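Local coordinates for protein rRNA adenine N-6-methyltransferase (PDB 6NVM) that dimethylates a single adenine of 23S rRNA with S-adenosyl-L-methionine as methyl donor, lowering ribosomal affinity for macrolide, lincosamide and streptogramin B antibiotics, at residues I145-V150 with L168-K173; R172-D177 with R183-T188; E67-L72 with T158-T163. All blocks are in the same frame, centred on the assembly; numbering follows the deposited sequence. Where two conformers were deposited one is given.

Contact 1 (I145-V150 with L168-K173)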
loop_
_atom_site.group_PDB
_atom_site.type_symbol
_atom_site.label_atom_id
_atom_site.label_comp_id
_atom_site.label_asym_id
_atom_site.label_seq_id
_atom_site.Cartn_x
_atom_site.Cartn_y
_atom_site.Cartn_z
ATOM N N ILE A 145 6.273 12.026 -1.687
ATOM C CA ILE A 145 6.917 10.785 -2.110
ATOM C C ILE A 145 6.056 9.575 -1.769
ATOM O O ILE A 145 6.557 8.446 -1.722
ATOM C CB ILE A 145 8.312 10.636 -1.473
ATOM C CG1 ILE A 145 8.219 10.725 0.051
ATOM C CG2 ILE A 145 9.266 11.697 -2.021
ATOM C CD1 ILE A 145 9.401 10.104 0.786
ATOM N N THR A 146 4.760 9.789 -1.538
ATOM C CA THR A 146 3.913 8.691 -1.085
ATOM C C THR A 146 3.809 7.602 -2.148
ATOM O O THR A 146 3.956 6.412 -1.848
ATOM C CB THR A 146 2.524 9.205 -0.701
ATOM O OG1 THR A 146 2.656 10.363 0.126
ATOM C CG2 THR A 146 1.762 8.138 0.081
ATOM N N SER A 147 3.565 7.986 -3.402
ATOM C CA SER A 147 3.461 6.977 -4.448
ATOM C C SER A 147 4.774 6.233 -4.633
ATOM O O SER A 147 4.772 5.037 -4.937
ATOM C CB SER A 147 3.018 7.611 -5.767
ATOM O OG SER A 147 1.622 7.833 -5.764
ATOM N N ALA A 148 5.904 6.911 -4.442
ATOM C CA ALA A 148 7.186 6.243 -4.631
ATOM C C ALA A 148 7.431 5.201 -3.542
ATOM O O ALA A 148 8.012 4.141 -3.808
ATOM C CB ALA A 148 8.310 7.277 -4.660
ATOM N N ILE A 149 7.012 5.493 -2.307
ATOM C CA ILE A 149 7.159 4.532 -1.220
ATOM C C ILE A 149 6.265 3.316 -1.461
ATOM O O ILE A 149 6.686 2.167 -1.274
ATOM C CB ILE A 149 6.855 5.221 0.126
ATOM C CG1 ILE A 149 7.945 6.246 0.463
ATOM C CG2 ILE A 149 6.692 4.211 1.254
ATOM C CD1 ILE A 149 9.266 5.646 0.929
ATOM N N VAL A 150 5.021 3.546 -1.878
ATOM C CA VAL A 150 4.140 2.438 -2.246
ATOM C C VAL A 150 4.802 1.557 -3.305
ATOM O O VAL A 150 4.819 0.323 -3.190
ATOM C CB VAL A 150 2.776 2.978 -2.714
ATOM C CG1 VAL A 150 1.905 1.863 -3.289
ATOM C CG2 VAL A 150 2.066 3.653 -1.555
ATOM N N LEU A 168 -5.035 11.659 4.033
ATOM C CA LEU A 168 -6.302 10.933 4.063
ATOM C C LEU A 168 -6.789 10.587 2.659
ATOM O O LEU A 168 -7.193 9.448 2.391
ATOM C CB LEU A 168 -7.354 11.757 4.806
ATOM C CG LEU A 168 -8.770 11.178 4.859
ATOM C CD1 LEU A 168 -8.788 9.812 5.532
ATOM C CD2 LEU A 168 -9.711 12.149 5.569
ATOM N N GLU A 169 -6.779 11.561 1.746
ATOM C CA GLU A 169 -7.367 11.317 0.432
ATOM C C GLU A 169 -6.568 10.282 -0.350
ATOM O O GLU A 169 -7.146 9.453 -1.067
ATOM C CB GLU A 169 -7.476 12.628 -0.350
ATOM C CG GLU A 169 -8.676 13.475 0.056
ATOM C CD GLU A 169 -9.997 12.742 -0.126
ATOM O OE1 GLU A 169 -10.073 11.855 -1.005
ATOM O OE2 GLU A 169 -10.955 13.039 0.618
ATOM N N PHE A 170 -5.241 10.305 -0.223
ATOM C CA PHE A 170 -4.420 9.283 -0.864
ATOM C C PHE A 170 -4.828 7.891 -0.401
ATOM O O PHE A 170 -4.978 6.968 -1.211
ATOM C CB PHE A 170 -2.944 9.540 -0.560
ATOM C CG PHE A 170 -2.019 8.524 -1.163
ATOM C CD1 PHE A 170 -1.768 7.320 -0.515
ATOM C CD2 PHE A 170 -1.410 8.768 -2.385
ATOM C CE1 PHE A 170 -0.923 6.377 -1.073
ATOM C CE2 PHE A 170 -0.562 7.834 -2.951
ATOM C CZ PHE A 170 -0.316 6.636 -2.295
ATOM N N ALA A 171 -5.007 7.721 0.913
ATOM C CA ALA A 171 -5.330 6.408 1.458
ATOM C C ALA A 171 -6.717 5.952 1.026
ATOM O O ALA A 171 -6.934 4.761 0.772
ATOM C CB ALA A 171 -5.230 6.436 2.981
ATOM N N ARG A 172 -7.677 6.877 0.967
ATOM C CA ARG A 172 -9.028 6.506 0.558
ATOM C C ARG A 172 -9.057 6.015 -0.886
ATOM O O ARG A 172 -9.704 5.008 -1.195
ATOM C CB ARG A 172 -9.975 7.691 0.738
ATOM C CG ARG A 172 -10.315 8.014 2.188
ATOM C CD ARG A 172 -11.512 8.947 2.261
ATOM N NE ARG A 172 -11.845 9.332 3.628
ATOM C CZ ARG A 172 -12.829 10.168 3.948
ATOM N NH1 ARG A 172 -13.582 10.708 2.999
ATOM N NH2 ARG A 172 -13.063 10.464 5.219
ATOM N N LYS A 173 -8.365 6.713 -1.787
ATOM C CA LYS A 173 -8.362 6.298 -3.185
ATOM C C LYS A 173 -7.698 4.935 -3.351
ATOM O O LYS A 173 -8.218 4.059 -4.053
ATOM C CB LYS A 173 -7.659 7.347 -4.047
ATOM C CG LYS A 173 -8.034 7.258 -5.523
ATOM C CD LYS A 173 -7.165 8.149 -6.408
ATOM C CE LYS A 173 -5.785 7.546 -6.639
ATOM N NZ LYS A 173 -5.132 8.082 -7.867
#
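Phe170 reaches from helix 168-175 across to the first turn of helix 146-155, where the methyl of Thr146 comes down on one face of its ring. The tight part is this CH-pi contact: CG2 of Thr146 sits 3.5 Å from the ring centroid of Phe170 and only 15° off the normal. Phe170 reaches this far because CG is anti to its backbone N (chi1 179°), which sends the ring across a gap of 12.3 Å between the short helix axes. Threonine suits the opposite position by being two-sided. With chi1 at -47° its methyl faces the ring, while OG1 turns back to the carbonyls of Pro142 and Tyr143 and is satisfied before the helix begins. Val150, one turn on, lays CG2 against the rim, 3.9 Å from CZ of Phe170.

The looser side lies at Ser147, partly exposed, whose OG stands in the ring plane at the edge, 3.6 Å from CE2 of Phe170; NH2 of Arg174 also stands close to this hydroxyl. Met216 of strand 213-220 touches the Phe170 side chain as well. Two helices packed on the central sheet of the Rossmann-like class I methyltransferase fold thus meet each other through one aromatic side chain.

Contact 2 (R172-D177 with R183-T188). With SO4 (sulfate ion), chain B.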
loop_
_atom_site.group_PDB
_atom_site.type_symbol
_atom_site.label_atom_id
_atom_site.label_comp_id
_atom_site.label_asym_id
_atom_site.label_seq_id
_atom_site.Cartn_x
_atom_site.Cartn_y
_atom_site.Cartn_z
ATOM N N ARG A 172 -7.677 6.877 0.967
ATOM C CA ARG A 172 -9.028 6.506 0.558
ATOM C C ARG A 172 -9.057 6.015 -0.886
ATOM O O ARG A 172 -9.704 5.008 -1.195
ATOM C CB ARG A 172 -9.975 7.691 0.738
ATOM C CG ARG A 172 -10.315 8.014 2.188
ATOM C CD ARG A 172 -11.512 8.947 2.261
ATOM N NE ARG A 172 -11.845 9.332 3.628
ATOM C CZ ARG A 172 -12.829 10.168 3.948
ATOM N NH1 ARG A 172 -13.582 10.708 2.999
ATOM N NH2 ARG A 172 -13.063 10.464 5.219
ATOM N N LYS A 173 -8.365 6.713 -1.787
ATOM C CA LYS A 173 -8.362 6.298 -3.185
ATOM C C LYS A 173 -7.698 4.935 -3.351
ATOM O O LYS A 173 -8.218 4.059 -4.053
ATOM C CB LYS A 173 -7.659 7.347 -4.047
ATOM C CG LYS A 173 -8.034 7.258 -5.523
ATOM C CD LYS A 173 -7.165 8.149 -6.408
ATOM C CE LYS A 173 -5.785 7.546 -6.639
ATOM N NZ LYS A 173 -5.132 8.082 -7.867
ATOM N N ARG A 174 -6.543 4.736 -2.702
ATOM C CA ARG A 174 -5.783 3.504 -2.884
ATOM C C ARG A 174 -6.448 2.303 -2.225
ATOM O O ARG A 174 -6.098 1.165 -2.550
ATOM C CB ARG A 174 -4.363 3.675 -2.330
ATOM C CG ARG A 174 -3.521 4.729 -3.047
ATOM C CD ARG A 174 -3.260 4.360 -4.506
ATOM N NE ARG A 174 -2.408 5.342 -5.183
ATOM C CZ ARG A 174 -1.103 5.200 -5.411
ATOM N NH1 ARG A 174 -0.453 4.107 -5.028
ATOM N NH2 ARG A 174 -0.433 6.162 -6.032
ATOM N N THR A 175 -7.391 2.523 -1.314
ATOM C CA THR A 175 -8.110 1.440 -0.660
ATOM C C THR A 175 -9.572 1.369 -1.071
ATOM O O THR A 175 -10.303 0.521 -0.550
ATOM C CB THR A 175 -8.029 1.591 0.864
ATOM O OG1 THR A 175 -8.655 2.823 1.254
ATOM C CG2 THR A 175 -6.574 1.578 1.336
ATOM N N GLY A 176 -10.020 2.234 -1.978
ATOM C CA GLY A 176 -11.421 2.255 -2.370
ATOM C C GLY A 176 -12.371 2.537 -1.229
ATOM O O GLY A 176 -13.502 2.037 -1.230
ATOM N N ASP A 177 -11.950 3.349 -0.256
ATOM C CA ASP A 177 -12.724 3.513 0.969
ATOM C C ASP A 177 -14.029 4.264 0.747
ATOM O O ASP A 177 -14.944 4.130 1.569
ATOM C CB ASP A 177 -11.885 4.232 2.025
ATOM C CG ASP A 177 -12.554 4.250 3.386
ATOM O OD1 ASP A 177 -12.840 3.159 3.924
ATOM O OD2 ASP A 177 -12.785 5.354 3.923
ATOM N N ARG A 183 -6.171 2.686 -10.246
ATOM C CA ARG A 183 -5.760 1.698 -11.236
ATOM C C ARG A 183 -4.688 0.767 -10.681
ATOM O O ARG A 183 -4.720 -0.446 -10.919
ATOM C CB ARG A 183 -5.252 2.417 -12.485
ATOM C CG ARG A 183 -4.608 1.528 -13.551
ATOM C CD ARG A 183 -3.950 2.392 -14.626
ATOM N NE ARG A 183 -2.831 1.728 -15.296
ATOM C CZ ARG A 183 -1.606 1.618 -14.787
ATOM N NH1 ARG A 183 -1.330 2.104 -13.582
ATOM N NH2 ARG A 183 -0.651 1.002 -15.475
ATOM N N LEU A 184 -3.710 1.318 -9.962
ATOM C CA LEU A 184 -2.651 0.482 -9.408
ATOM C C LEU A 184 -3.211 -0.526 -8.410
ATOM O O LEU A 184 -2.754 -1.671 -8.352
ATOM C CB LEU A 184 -1.583 1.359 -8.753
ATOM C CG LEU A 184 -0.368 0.635 -8.164
ATOM C CD1 LEU A 184 0.412 -0.108 -9.241
ATOM C CD2 LEU A 184 0.540 1.623 -7.447
ATOM N N THR A 185 -4.214 -0.123 -7.627
ATOM C CA THR A 185 -4.833 -1.046 -6.682
ATOM C C THR A 185 -5.479 -2.221 -7.408
ATOM O O THR A 185 -5.323 -3.377 -6.999
ATOM C CB THR A 185 -5.873 -0.310 -5.829
ATOM O OG1 THR A 185 -5.241 0.767 -5.127
ATOM C CG2 THR A 185 -6.509 -1.249 -4.817
ATOM N N VAL A 186 -6.204 -1.941 -8.493
ATOM C CA VAL A 186 -6.845 -3.008 -9.261
ATOM C C VAL A 186 -5.794 -3.910 -9.901
ATOM O O VAL A 186 -5.919 -5.143 -9.882
ATOM C CB VAL A 186 -7.791 -2.400 -10.311
ATOM C CG1 VAL A 186 -8.395 -3.489 -11.203
ATOM C CG2 VAL A 186 -8.885 -1.581 -9.632
ATOM N N MET A 187 -4.745 -3.310 -10.473
ATOM C CA MET A 187 -3.705 -4.080 -11.151
ATOM C C MET A 187 -2.997 -5.033 -10.196
ATOM O O MET A 187 -2.652 -6.159 -10.575
ATOM C CB MET A 187 -2.688 -3.133 -11.788
ATOM C CG MET A 187 -3.228 -2.320 -12.954
ATOM S SD MET A 187 -3.142 -3.206 -14.525
ATOM C CE MET A 187 -1.380 -3.209 -14.834
ATOM N N THR A 188 -2.741 -4.595 -8.964
ATOM C CA THR A 188 -1.971 -5.378 -8.002
ATOM C C THR A 188 -2.841 -6.203 -7.062
ATOM O O THR A 188 -2.301 -6.983 -6.271
ATOM C CB THR A 188 -1.067 -4.459 -7.165
ATOM O OG1 THR A 188 -1.867 -3.533 -6.424
ATOM C CG2 THR A 188 -0.100 -3.696 -8.056
HETATM S S SO4 B . -2.313 4.746 -10.855
HETATM O O1 SO4 B . -2.713 5.925 -11.619
HETATM O O2 SO4 B . -1.841 3.712 -11.772
HETATM O O3 SO4 B . -3.459 4.248 -10.100
HETATM O O4 SO4 B . -1.235 5.098 -9.931
#
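Thr185 has OG1 beside its own backbone N and opposite its carbonyl carbon (chi1 -59°), a torsion that aims the hydroxyl at the end of helix 168-175, while Arg174 folds its chain at chi2 (-64°) to bring NH1 beside CD2 of Leu184. The hydroxyl gives its proton to the carbonyl of Arg174: OG1 of Thr185 to O of Arg174 is 2.7 Å, with the donor tilted 27° from the carbonyl plane. This oxygen belongs to the last turn of the helix, and threonine suits the place because its short side chain carries a hydroxyl able to reach the carbonyl there. Beside the bond, CD2 of Leu184 lies 3.6 Å from NH1 of Arg174, an apolar branch meeting the guanidinium obliquely; Trp194 of strand 192-200 touches both Arg174 and Thr185.

At the start of helix 183-188 a sulfate, probably from the crystallisation liquor, accepts a bond from the backbone N of Leu184, 2.9 Å to its O3, and is also held by Ser182 OG. The anion would complement the positive end of the helix dipole. NH2 of Arg183 is salt-bridged to Glu239. Gly176, at positive phi, ends helix 168-175 in a Schellman motif whose bonds include Asp177 N to Arg172 O. Two consecutive helices of the methyltransferase domain are joined here by a short loop, the first closed by the Schellman motif and tied to the second by a side-chain-to-backbone bond.

Contact 3 (E67-L72 with T158-T163)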
loop_
_atom_site.group_PDB
_atom_site.type_symbol
_atom_site.label_atom_id
_atom_site.label_comp_id
_atom_site.label_asym_id
_atom_site.label_seq_id
_atom_site.Cartn_x
_atom_site.Cartn_y
_atom_site.Cartn_z
ATOM N N GLU A 67 1.338 -6.094 12.259
ATOM C CA GLU A 67 1.325 -7.551 12.356
ATOM C C GLU A 67 2.744 -8.098 12.499
ATOM O O GLU A 67 3.217 -8.917 11.707
ATOM C CB GLU A 67 0.603 -8.157 11.150
ATOM C CG GLU A 67 -0.857 -7.720 11.095
ATOM C CD GLU A 67 -1.646 -8.352 9.967
ATOM O OE1 GLU A 67 -1.082 -8.553 8.869
ATOM O OE2 GLU A 67 -2.848 -8.638 10.193
ATOM N N LEU A 68 3.413 -7.631 13.547
ATOM C CA LEU A 68 4.804 -7.961 13.800
ATOM C C LEU A 68 4.915 -9.207 14.673
ATOM O O LEU A 68 3.967 -9.615 15.345
ATOM C CB LEU A 68 5.511 -6.785 14.471
ATOM C CG LEU A 68 5.407 -5.455 13.720
ATOM C CD1 LEU A 68 6.059 -4.354 14.546
ATOM C CD2 LEU A 68 6.049 -5.568 12.344
ATOM N N ARG A 69 6.093 -9.819 14.641
ATOM C CA ARG A 69 6.367 -11.002 15.441
ATOM C C ARG A 69 7.861 -11.066 15.704
ATOM O O ARG A 69 8.646 -10.412 15.006
ATOM C CB ARG A 69 5.887 -12.285 14.744
ATOM C CG ARG A 69 6.495 -12.515 13.379
ATOM C CD ARG A 69 6.042 -13.841 12.792
ATOM N NE ARG A 69 6.695 -14.125 11.514
ATOM C CZ ARG A 69 6.260 -13.703 10.330
ATOM N NH1 ARG A 69 5.159 -12.969 10.239
ATOM N NH2 ARG A 69 6.927 -14.022 9.229
ATOM N N PRO A 70 8.289 -11.853 16.693
ATOM C CA PRO A 70 9.689 -11.770 17.150
ATOM C C PRO A 70 10.727 -12.175 16.115
ATOM O O PRO A 70 11.887 -11.771 16.250
ATOM C CB PRO A 70 9.723 -12.717 18.358
ATOM C CG PRO A 70 8.321 -12.844 18.797
ATOM C CD PRO A 70 7.481 -12.724 17.560
ATOM N N ASP A 71 10.380 -12.964 15.100
ATOM C CA ASP A 71 11.372 -13.360 14.108
ATOM C C ASP A 71 11.299 -12.525 12.832
ATOM O O ASP A 71 12.013 -12.828 11.869
ATOM C CB ASP A 71 11.241 -14.857 13.786
ATOM C CG ASP A 71 10.030 -15.190 12.909
ATOM O OD1 ASP A 71 9.193 -14.308 12.633
ATOM O OD2 ASP A 71 9.924 -16.364 12.489
ATOM N N LEU A 72 10.485 -11.465 12.810
ATOM C CA LEU A 72 10.283 -10.662 11.605
ATOM C C LEU A 72 10.990 -9.318 11.720
ATOM O O LEU A 72 10.662 -8.537 12.626
ATOM C CB LEU A 72 8.791 -10.449 11.368
ATOM C CG LEU A 72 8.393 -9.749 10.069
ATOM C CD1 LEU A 72 8.661 -10.653 8.886
ATOM C CD2 LEU A 72 6.933 -9.339 10.122
ATOM N N THR A 158 9.916 -9.996 -0.991
ATOM C CA THR A 158 9.779 -10.702 0.281
ATOM C C THR A 158 8.950 -9.944 1.310
ATOM O O THR A 158 8.819 -10.417 2.444
ATOM C CB THR A 158 11.153 -10.999 0.896
ATOM O OG1 THR A 158 11.748 -9.778 1.338
ATOM C CG2 THR A 158 12.085 -11.699 -0.100
ATOM N N ILE A 159 8.396 -8.783 0.965
ATOM C CA ILE A 159 7.637 -8.024 1.949
ATOM C C ILE A 159 6.407 -8.821 2.359
ATOM O O ILE A 159 5.813 -9.551 1.551
ATOM C CB ILE A 159 7.251 -6.641 1.399
ATOM C CG1 ILE A 159 6.772 -5.729 2.527
ATOM C CG2 ILE A 159 6.155 -6.750 0.335
ATOM C CD1 ILE A 159 6.693 -4.261 2.141
ATOM N N GLU A 160 6.035 -8.704 3.635
ATOM C CA GLU A 160 4.780 -9.255 4.135
ATOM C C GLU A 160 3.710 -8.180 4.226
ATOM O O GLU A 160 2.659 -8.293 3.588
ATOM C CB GLU A 160 4.972 -9.908 5.512
ATOM C CG GLU A 160 5.718 -11.209 5.474
ATOM C CD GLU A 160 5.525 -12.031 6.739
ATOM O OE1 GLU A 160 4.903 -11.527 7.699
ATOM O OE2 GLU A 160 5.990 -13.186 6.766
ATOM N N THR A 161 3.958 -7.138 5.021
ATOM C CA THR A 161 3.019 -6.044 5.189
ATOM C C THR A 161 3.751 -4.717 5.098
ATOM O O THR A 161 4.947 -4.619 5.394
ATOM C CB THR A 161 2.292 -6.107 6.536
ATOM O OG1 THR A 161 3.232 -5.860 7.589
ATOM C CG2 THR A 161 1.644 -7.458 6.722
ATOM N N ALA A 162 3.009 -3.694 4.681
ATOM C CA ALA A 162 3.488 -2.321 4.675
ATOM C C ALA A 162 2.413 -1.479 5.339
ATOM O O ALA A 162 1.270 -1.450 4.872
ATOM C CB ALA A 162 3.777 -1.821 3.259
ATOM N N THR A 163 2.771 -0.822 6.435
ATOM C CA THR A 163 1.854 0.004 7.203
ATOM C C THR A 163 2.333 1.441 7.079
ATOM O O THR A 163 3.484 1.743 7.417
ATOM C CB THR A 163 1.813 -0.446 8.663
ATOM O OG1 THR A 163 1.402 -1.817 8.719
ATOM C CG2 THR A 163 0.835 0.394 9.473
#
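Arg69 and Glu160 face each other end-on in a two-pronged salt bridge. NH2 of Arg69 reaches OE2 of Glu160 at 2.8 Å, almost perfectly straight at 178° and in the guanidinium plane; NH1 reaches OE1 of Glu160 at 2.9 Å, where the syn lone pair is used. The planes are not coplanar but turned by 37°, so OE2 is met well out of the carboxylate plane. Arginine fits because its paired terminal nitrogens match the two carboxylate oxygens, and the two bonds together restrict rotation of both groups.

A hydrophobic neighbour flanks the pair. Leu72 places CB over the centre of the guanidinium, and its CD2 lies 3.8 Å from OE1 of Glu160. Farther along the strand, the methyl CG2 of Thr161 lies 3.6 Å from OE1 of Glu67, whose main partner is Arg219, while OG1 of Thr161 bonds to the carbonyl of Ala66.

The next shell sets these groups in place. With chi1 at 58°, Arg69 holds CG between its backbone N and carbonyl carbon, and from there an extended chain carries the guanidinium to the strand. NE makes a weak bond to OD1 of Asp71 at 2.7 Å, adding a second acid to the network and probably stabilising the positive charge. Asp71 lies inside the type I turn from Arg69 to Leu72, closed by Leu72 N to Arg69 O, and the preceding Pro70 suits the turn's second position. On the other side, backbone bonds to Phe135 and Arg220 fix Glu160 between two sheet neighbours. Here the loop leading from helix 56-65 into strand 73-77 is pinned by a salt-bridge network to the beginning of strand 159-167, at the end of the central sheet where that strand enters the Rossmann-like methyltransferase domain.

Overall arrangement
Along the chain, the loop 67-72 comes first, followed by helix 146-155, strand 159-167, helix 168-175 and helix 183-188. Contacts 1 and 2 are neighbours, with centres 10 Å apart; both use helix 168-175, where their residue ranges overlap at Arg172 and Lys173, and they touch directly, Val150 CG1 lying 3.7 Å from Arg174 NH1. Contact 3 stands apart, its centre about 20 Å from that of contact 1 and 21 Å from that of contact 2. It joins the loop 67-72 to the start of strand 159-167, contact 1 pairs the helices before and after that strand, and contact 2 continues to helix 183-188, all within the methyltransferase fold.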